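Local coordinates for regulatory protein RecX (Lactobacillus salivarius, PDB 3E3V), which probably modulates the activity of the recombinase RecA, this chain carrying the three tandem three-helix domains of the RecX family, at residues 28-38 and 59-70. Sequence-based numbering, arbitrary orientation.
Sequences LSYQLRTRKEV and LIDLDLINDKNY
Tyr70 lays one face of its ring over the CG2 methyl of Thr34, a CH-pi contact with CG2 3.6 Å from the ring centroid and 15° off the normal. Its chi1 of -176° sets CG opposite the backbone N and swings the ring across residues 32-34, where Leu32 O meets the ring edge at CE1 and a water joins Leu32 O to Tyr70 OH. Replacing Tyr70 by alanine would probably cost the Thr34 methyl its aromatic face and leave that water without the hydroxyl. Thr34 is the N-cap of helix 35-39 and forms a capping box with Glu37: Thr34 OG1 accepts from Glu37 N, and Glu37 OE1 takes Thr34 N at 2.9 Å through its anti lone pair. OG1 also bonds Lys96 O. One direct hydrogen bond ties the segments, Arg35 N to the syn lone pair of Asp67 OD1 at 2.9 Å and 149°. Two waters extend this grip, one linking Asp67 OD1 to Arg33 O and Asn66 N, the other Asp67 OD2 to Lys36 N. Ile65 places CG2 3.8 Å from Arg35 CB and meets Val38 tip to tip, its CD1 4.1 Å from Val38 CB. Ile60 CD1 lies over one face of the Arg35 guanidinium, whose NE pairs with Glu39. Asn66 OD1 caps Asn69 N, and the first turn of helix 67-81, in the second three-helix domain, packs through Asp67 and Tyr70 on the N-terminus of helix 35-39, in the first, both of the helix-turn-helix clan.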
loop_
_atom_site.group_PDB
_atom_site.type_symbol
_atom_site.label_atom_id
_atom_site.label_comp_id
_atom_site.label_asym_id
_atom_site.label_seq_id
_atom_site.Cartn_x
_atom_site.Cartn_y
_atom_site.Cartn_z
ATOM N N LEU A 28 5.334 17.342 5.908
ATOM C CA LEU A 28 3.953 16.963 5.611
ATOM C C LEU A 28 3.247 17.817 4.549
ATOM O O LEU A 28 2.342 17.326 3.869
ATOM C CB LEU A 28 3.110 16.998 6.890
ATOM C CG LEU A 28 3.388 16.009 8.021
ATOM C CD1 LEU A 28 2.658 16.474 9.266
ATOM C CD2 LEU A 28 2.932 14.610 7.631
ATOM N N SER A 29 3.631 19.092 4.422
ATOM C CA SER A 29 2.999 19.989 3.445
ATOM C C SER A 29 3.085 19.404 2.039
ATOM O O SER A 29 2.156 19.530 1.234
ATOM C CB SER A 29 3.653 21.378 3.469
ATOM O OG SER A 29 5.024 21.318 3.117
ATOM N N TYR A 30 4.202 18.748 1.754
ATOM C CA TYR A 30 4.392 18.130 0.459
ATOM C C TYR A 30 3.560 16.849 0.398
ATOM O O TYR A 30 2.384 16.876 0.028
ATOM C CB TYR A 30 5.869 17.824 0.244
ATOM N N GLN A 31 4.168 15.734 0.793
ATOM C CA GLN A 31 3.504 14.433 0.763
ATOM C C GLN A 31 2.781 14.048 2.050
ATOM O O GLN A 31 2.849 14.746 3.061
ATOM C CB GLN A 31 4.530 13.345 0.421
ATOM C CG GLN A 31 4.983 13.349 -1.036
ATOM C CD GLN A 31 6.139 12.397 -1.301
ATOM O OE1 GLN A 31 7.293 12.698 -0.994
ATOM N NE2 GLN A 31 5.828 11.239 -1.866
ATOM N N LEU A 32 2.085 12.921 1.987
ATOM C CA LEU A 32 1.364 12.382 3.128
ATOM C C LEU A 32 2.404 11.477 3.805
ATOM O O LEU A 32 3.236 10.885 3.120
ATOM C CB LEU A 32 0.157 11.569 2.636
ATOM C CG LEU A 32 -1.125 11.554 3.481
ATOM C CD1 LEU A 32 -1.715 12.957 3.566
ATOM C CD2 LEU A 32 -2.142 10.601 2.840
ATOM N N ARG A 33 2.382 11.382 5.133
ATOM C CA ARG A 33 3.363 10.556 5.844
ATOM C C ARG A 33 2.730 9.727 6.957
ATOM O O ARG A 33 1.790 10.179 7.616
ATOM C CB ARG A 33 4.458 11.444 6.455
ATOM C CG ARG A 33 5.216 12.308 5.468
ATOM C CD ARG A 33 6.037 11.459 4.508
ATOM N NE ARG A 33 6.809 12.265 3.569
ATOM C CZ ARG A 33 7.379 11.784 2.467
ATOM N NH1 ARG A 33 7.264 10.496 2.162
ATOM N NH2 ARG A 33 8.062 12.590 1.663
ATOM N N THR A 34 3.245 8.513 7.168
ATOM C CA THR A 34 2.720 7.649 8.219
ATOM C C THR A 34 3.233 8.234 9.513
ATOM O O THR A 34 4.152 9.050 9.501
ATOM C CB THR A 34 3.249 6.184 8.148
ATOM O OG1 THR A 34 4.641 6.169 8.477
ATOM C CG2 THR A 34 3.043 5.577 6.767
ATOM N N ARG A 35 2.643 7.817 10.626
ATOM C CA ARG A 35 3.076 8.296 11.930
ATOM C C ARG A 35 4.559 7.990 12.120
ATOM O O ARG A 35 5.341 8.863 12.491
ATOM C CB ARG A 35 2.264 7.619 13.038
ATOM C CG ARG A 35 2.790 7.895 14.442
ATOM C CD ARG A 35 1.894 7.295 15.517
ATOM N NE ARG A 35 2.457 7.494 16.849
ATOM C CZ ARG A 35 1.786 7.334 17.986
ATOM N NH1 ARG A 35 0.509 6.973 17.968
ATOM N NH2 ARG A 35 2.397 7.529 19.146
ATOM N N LYS A 36 4.943 6.747 11.840
ATOM C CA LYS A 36 6.330 6.324 12.002
ATOM C C LYS A 36 7.313 7.107 11.124
ATOM O O LYS A 36 8.447 7.365 11.540
ATOM C CB LYS A 36 6.460 4.821 11.731
ATOM C CG LYS A 36 7.670 4.191 12.407
ATOM C CD LYS A 36 8.007 2.836 11.816
ATOM C CE LYS A 36 9.285 2.278 12.424
ATOM N NZ LYS A 36 9.710 1.025 11.736
ATOM N N GLU A 37 6.898 7.482 9.915
ATOM C CA GLU A 37 7.771 8.256 9.029
ATOM C C GLU A 37 8.141 9.588 9.676
ATOM O O GLU A 37 9.266 10.073 9.532
ATOM C CB GLU A 37 7.089 8.536 7.686
ATOM C CG GLU A 37 7.212 7.428 6.653
ATOM C CD GLU A 37 6.598 7.824 5.328
ATOM O OE1 GLU A 37 5.379 8.088 5.294
ATOM O OE2 GLU A 37 7.330 7.882 4.317
ATOM N N VAL A 38 7.180 10.193 10.368
ATOM C CA VAL A 38 7.413 11.461 11.046
ATOM C C VAL A 38 8.078 11.157 12.382
ATOM O O VAL A 38 9.013 11.833 12.792
ATOM C CB VAL A 38 6.083 12.217 11.313
ATOM C CG1 VAL A 38 6.367 13.560 11.973
ATOM C CG2 VAL A 38 5.333 12.430 10.016
ATOM N N LEU A 59 0.003 16.543 16.393
ATOM C CA LEU A 59 -0.228 16.398 14.959
ATOM C C LEU A 59 -1.397 15.455 14.684
ATOM O O LEU A 59 -2.175 15.672 13.756
ATOM C CB LEU A 59 1.029 15.880 14.263
ATOM C CG LEU A 59 2.240 16.808 14.313
ATOM C CD1 LEU A 59 3.415 16.164 13.568
ATOM C CD2 LEU A 59 1.889 18.145 13.693
ATOM N N ILE A 60 -1.521 14.400 15.484
ATOM C CA ILE A 60 -2.624 13.463 15.300
ATOM C C ILE A 60 -3.930 14.176 15.626
ATOM O O ILE A 60 -4.933 14.014 14.933
ATOM C CB ILE A 60 -2.482 12.245 16.226
ATOM C CG1 ILE A 60 -1.260 11.417 15.813
ATOM C CG2 ILE A 60 -3.768 11.423 16.199
ATOM C CD1 ILE A 60 -0.912 10.323 16.805
ATOM N N ASP A 61 -3.906 14.971 16.691
ATOM C CA ASP A 61 -5.083 15.722 17.127
ATOM C C ASP A 61 -5.554 16.682 16.030
ATOM O O ASP A 61 -6.751 16.810 15.781
ATOM C CB ASP A 61 -4.754 16.504 18.400
ATOM C CG ASP A 61 -5.965 17.193 18.986
ATOM O OD1 ASP A 61 -6.961 16.492 19.251
ATOM O OD2 ASP A 61 -5.916 18.433 19.185
ATOM N N LEU A 62 -4.600 17.342 15.376
ATOM C CA LEU A 62 -4.893 18.278 14.295
ATOM C C LEU A 62 -5.150 17.527 12.989
ATOM O O LEU A 62 -5.348 18.132 11.931
ATOM C CB LEU A 62 -3.720 19.245 14.120
ATOM C CG LEU A 62 -3.416 20.132 15.331
ATOM C CD1 LEU A 62 -2.086 20.859 15.147
ATOM C CD2 LEU A 62 -4.565 21.132 15.513
ATOM N N ASP A 63 -5.142 16.201 13.075
ATOM C CA ASP A 63 -5.372 15.338 11.925
ATOM C C ASP A 63 -4.334 15.550 10.822
ATOM O O ASP A 63 -4.620 15.373 9.644
ATOM C CB ASP A 63 -6.787 15.564 11.373
ATOM C CG ASP A 63 -7.220 14.483 10.385
ATOM O OD1 ASP A 63 -7.008 13.289 10.676
ATOM O OD2 ASP A 63 -7.787 14.823 9.323
ATOM N N LEU A 64 -3.125 15.935 11.215
ATOM C CA LEU A 64 -2.043 16.138 10.263
ATOM C C LEU A 64 -1.321 14.796 10.077
ATOM O O LEU A 64 -0.571 14.596 9.120
ATOM C CB LEU A 64 -1.094 17.217 10.782
ATOM C CG LEU A 64 -1.778 18.583 10.929
ATOM C CD1 LEU A 64 -0.829 19.580 11.568
ATOM C CD2 LEU A 64 -2.233 19.060 9.562
ATOM N N ILE A 65 -1.554 13.887 11.021
ATOM C CA ILE A 65 -1.023 12.534 10.960
ATOM C C ILE A 65 -2.274 11.690 11.137
ATOM O O ILE A 65 -3.030 11.881 12.094
ATOM C CB ILE A 65 -0.035 12.211 12.101
ATOM C CG1 ILE A 65 1.306 12.896 11.843
ATOM C CG2 ILE A 65 0.156 10.684 12.208
ATOM C CD1 ILE A 65 2.345 12.605 12.906
ATOM N N ASN A 66 -2.506 10.779 10.204
ATOM C CA ASN A 66 -3.689 9.934 10.263
ATOM C C ASN A 66 -3.406 8.683 9.443
ATOM O O ASN A 66 -3.595 8.672 8.226
ATOM C CB ASN A 66 -4.891 10.678 9.676
ATOM C CG ASN A 66 -6.190 9.928 9.875
ATOM O OD1 ASN A 66 -6.269 8.718 9.646
ATOM N ND2 ASN A 66 -7.230 10.650 10.289
ATOM N N ASP A 67 -2.959 7.630 10.118
ATOM C CA ASP A 67 -2.622 6.393 9.445
ATOM C C ASP A 67 -3.768 5.710 8.695
ATOM O O ASP A 67 -3.541 5.098 7.648
ATOM C CB ASP A 67 -1.950 5.435 10.437
ATOM C CG ASP A 67 -0.484 5.792 10.687
ATOM O OD1 ASP A 67 0.018 6.764 10.068
ATOM O OD2 ASP A 67 0.178 5.102 11.495
ATOM N N LYS A 68 -4.996 5.807 9.201
ATOM C CA LYS A 68 -6.129 5.192 8.501
ATOM C C LYS A 68 -6.283 5.860 7.135
ATOM O O LYS A 68 -6.496 5.195 6.120
ATOM C CB LYS A 68 -7.417 5.358 9.311
ATOM C CG LYS A 68 -8.689 4.995 8.558
ATOM C CD LYS A 68 -9.915 5.257 9.430
ATOM C CE LYS A 68 -11.094 5.783 8.609
ATOM N NZ LYS A 68 -11.550 4.806 7.596
ATOM N N ASN A 69 -6.158 7.183 7.114
ATOM C CA ASN A 69 -6.262 7.928 5.867
ATOM C C ASN A 69 -5.042 7.658 4.972
ATOM O O ASN A 69 -5.167 7.559 3.756
ATOM C CB ASN A 69 -6.374 9.422 6.151
ATOM C CG ASN A 69 -6.415 10.241 4.886
ATOM O OD1 ASN A 69 -7.302 10.065 4.047
ATOM N ND2 ASN A 69 -5.455 11.139 4.732
ATOM N N TYR A 70 -3.860 7.556 5.570
ATOM C CA TYR A 70 -2.662 7.268 4.778
ATOM C C TYR A 70 -2.867 5.949 4.030
ATOM O O TYR A 70 -2.768 5.885 2.807
ATOM C CB TYR A 70 -1.428 7.118 5.671
ATOM C CG TYR A 70 -0.149 6.906 4.869
ATOM C CD1 TYR A 70 0.620 7.993 4.445
ATOM C CD2 TYR A 70 0.258 5.625 4.490
ATOM C CE1 TYR A 70 1.769 7.812 3.659
ATOM C CE2 TYR A 70 1.401 5.434 3.702
ATOM C CZ TYR A 70 2.150 6.528 3.293
ATOM O OH TYR A 70 3.282 6.351 2.525
HETATM O O HOH W 1 4.675 8.809 1.712
HETATM O O HOH W 2 -0.454 9.360 8.758
HETATM O O HOH W 3 2.833 4.819 11.334
#